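Local coordinates for protein beta-1,3-1,4-glucanase (Caldicellulosiruptor sp. F32, PDB 5H4R) that probably hydrolyses mixed-linkage beta-1,3-1,4-glucans such as lichenan as a family 5 glycoside hydrolase, its engineered variant here holding cellotetraose, at residues T158-V163 with N215-V220. The protein carries 1 engineered substitution. Sequence-based numbering, arbitrary orientation.
Sequences TSIKYV and NKLNQV
Ser-159 OG has the carbonyl oxygens of Tyr-150 and His-155 as hydrogen-bond partners, which must share its single proton, and the residue meets Leu-217 through CB and its backbone, not through the hydroxyl. Ser-159 CB lies 3.8 Å from Leu-217 CD2, with CD1 of the same leucine almost as close. Leu-217 CD2 is set against the backbone of the other helix: it is 3.6 Å from Ser-159 C and equally near Ile-160 N. Ile-160 CG1 and Val-163 CG2 close round it, the latter at 4.0 Å from Leu-217 CD2, so one methyl lies among Ser-159, Ile-160 and Val-163, residues i, i+1 and i+4 of helix 156-173. One turn further along, Val-163 and Val-220 point at each other across the interface, each with CG1 anti to its backbone N, and the two CG1 methyls meet at 3.9 Å. On the more exposed flank the methyl end of Ile-160 slants across the aliphatic part of Lys-216, with CD1 3.7 Å from Lys-216 CE; the lysine reaches it by a bend at chi2 (66°). Side chain meets side chain by apolar contact, with methyls also resting on backbone atoms; no polar bond links the two segments, and 295 Å² of surface is buried between them. The axes of the two short segments approach to 9.6 Å at a crossing angle of -28°, a near-parallel helix pair. Leu-217 and Val-163 also touch Tyr-149, in the loop before helix 156-173. Helices 156-173 and 205-226 follow barrel strands 135-139 and 181-184, respectively, so the contact joins two successive outer helices of the (beta/alpha)8 TIM barrel, with Asn-218 reaching inward to the carbonyl oxygen of Pro-240 on strand 237-240.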
loop_
_atom_site.group_PDB
_atom_site.type_symbol
_atom_site.label_atom_id
_atom_site.label_comp_id
_atom_site.label_asym_id
_atom_site.label_seq_id
_atom_site.Cartn_x
_atom_site.Cartn_y
_atom_site.Cartn_z
ATOM N N THR A 158 -9.555 22.301 4.386
ATOM C CA THR A 158 -8.147 22.092 4.723
ATOM C C THR A 158 -7.598 20.813 4.101
ATOM O O THR A 158 -6.433 20.775 3.683
ATOM C CB THR A 158 -7.995 22.076 6.231
ATOM O OG1 THR A 158 -8.387 23.363 6.730
ATOM C CG2 THR A 158 -6.550 21.818 6.617
ATOM N N SER A 159 -8.416 19.769 4.001
ATOM C CA SER A 159 -7.941 18.535 3.381
ATOM C C SER A 159 -7.631 18.733 1.901
ATOM O O SER A 159 -6.628 18.215 1.398
ATOM C CB SER A 159 -8.974 17.427 3.567
ATOM O OG SER A 159 -9.127 17.145 4.944
ATOM N N ILE A 160 -8.481 19.474 1.188
ATOM C CA ILE A 160 -8.209 19.817 -0.207
ATOM C C ILE A 160 -6.883 20.558 -0.317
ATOM O O ILE A 160 -6.053 20.256 -1.180
ATOM C CB ILE A 160 -9.371 20.653 -0.784
ATOM C CG1 ILE A 160 -10.616 19.774 -0.962
ATOM C CG2 ILE A 160 -8.982 21.280 -2.110
ATOM C CD1 ILE A 160 -11.894 20.529 -1.228
ATOM N N LYS A 161 -6.668 21.543 0.562
ATOM C CA LYS A 161 -5.433 22.324 0.536
ATOM C C LYS A 161 -4.221 21.440 0.761
ATOM O O LYS A 161 -3.173 21.616 0.122
ATOM C CB LYS A 161 -5.499 23.411 1.597
ATOM C CG LYS A 161 -4.346 24.355 1.588
ATOM C CD LYS A 161 -4.538 25.467 2.638
ATOM C CE LYS A 161 -3.470 26.546 2.558
ATOM N NZ LYS A 161 -3.582 27.406 1.349
ATOM N N TYR A 162 -4.342 20.483 1.687
ATOM C CA TYR A 162 -3.244 19.571 2.001
ATOM C C TYR A 162 -2.923 18.653 0.829
ATOM O O TYR A 162 -1.757 18.515 0.438
ATOM C CB TYR A 162 -3.601 18.745 3.247
ATOM C CG TYR A 162 -2.454 17.901 3.763
ATOM C CD1 TYR A 162 -1.366 18.496 4.372
ATOM C CD2 TYR A 162 -2.455 16.500 3.649
ATOM C CE1 TYR A 162 -0.309 17.759 4.848
ATOM C CE2 TYR A 162 -1.371 15.746 4.135
ATOM C CZ TYR A 162 -0.315 16.389 4.740
ATOM O OH TYR A 162 0.784 15.720 5.241
ATOM N N VAL A 163 -3.941 18.002 0.261
ATOM C CA VAL A 163 -3.730 17.144 -0.908
ATOM C C VAL A 163 -3.111 17.950 -2.048
ATOM O O VAL A 163 -2.107 17.540 -2.648
ATOM C CB VAL A 163 -5.057 16.477 -1.325
ATOM C CG1 VAL A 163 -4.900 15.715 -2.648
ATOM C CG2 VAL A 163 -5.542 15.544 -0.243
ATOM N N ASN A 215 -13.989 10.714 -2.348
ATOM C CA ASN A 215 -14.142 10.879 -3.797
ATOM C C ASN A 215 -13.611 12.239 -4.241
ATOM O O ASN A 215 -12.871 12.339 -5.227
ATOM C CB ASN A 215 -15.605 10.722 -4.204
ATOM C CG ASN A 215 -16.088 9.278 -4.172
ATOM O OD1 ASN A 215 -15.292 8.343 -4.244
ATOM N ND2 ASN A 215 -17.415 9.096 -4.092
ATOM N N LYS A 216 -13.967 13.297 -3.507
ATOM C CA LYS A 216 -13.520 14.641 -3.850
ATOM C C LYS A 216 -12.008 14.750 -3.757
ATOM O O LYS A 216 -11.349 15.331 -4.635
ATOM C CB LYS A 216 -14.173 15.662 -2.914
ATOM C CG LYS A 216 -13.599 17.077 -2.990
ATOM C CD LYS A 216 -13.862 17.750 -4.365
ATOM C CE LYS A 216 -13.494 19.232 -4.326
ATOM N NZ LYS A 216 -13.606 19.874 -5.662
ATOM N N LEU A 217 -11.438 14.227 -2.674
ATOM C CA LEU A 217 -9.999 14.355 -2.464
ATOM C C LEU A 217 -9.207 13.510 -3.454
ATOM O O LEU A 217 -8.099 13.898 -3.838
ATOM C CB LEU A 217 -9.670 13.977 -1.029
ATOM C CG LEU A 217 -10.254 14.954 0.003
ATOM C CD1 LEU A 217 -10.245 14.381 1.427
ATOM C CD2 LEU A 217 -9.497 16.282 -0.034
ATOM N N ASN A 218 -9.759 12.376 -3.893
ATOM C CA ASN A 218 -9.112 11.596 -4.945
ATOM C C ASN A 218 -9.156 12.327 -6.276
ATOM O O ASN A 218 -8.184 12.285 -7.043
ATOM C CB ASN A 218 -9.753 10.214 -5.081
ATOM C CG ASN A 218 -9.283 9.233 -4.027
ATOM O OD1 ASN A 218 -8.229 9.393 -3.420
ATOM N ND2 ASN A 218 -10.059 8.159 -3.845
ATOM N N GLN A 219 -10.227 13.060 -6.536
ATOM C CA GLN A 219 -10.290 13.866 -7.749
ATOM C C GLN A 219 -9.309 15.031 -7.690
ATOM O O GLN A 219 -8.647 15.349 -8.687
ATOM C CB GLN A 219 -11.718 14.369 -7.960
ATOM C CG GLN A 219 -11.883 15.107 -9.241
ATOM C CD GLN A 219 -11.816 14.192 -10.437
ATOM O OE1 GLN A 219 -12.678 13.315 -10.623
ATOM N NE2 GLN A 219 -10.803 14.378 -11.256
ATOM N N VAL A 220 -9.187 15.676 -6.521
ATOM C CA VAL A 220 -8.204 16.739 -6.340
ATOM C C VAL A 220 -6.802 16.215 -6.605
ATOM O O VAL A 220 -5.987 16.868 -7.286
ATOM C CB VAL A 220 -8.340 17.328 -4.922
ATOM C CG1 VAL A 220 -7.187 18.269 -4.590
ATOM C CG2 VAL A 220 -9.663 18.062 -4.804
#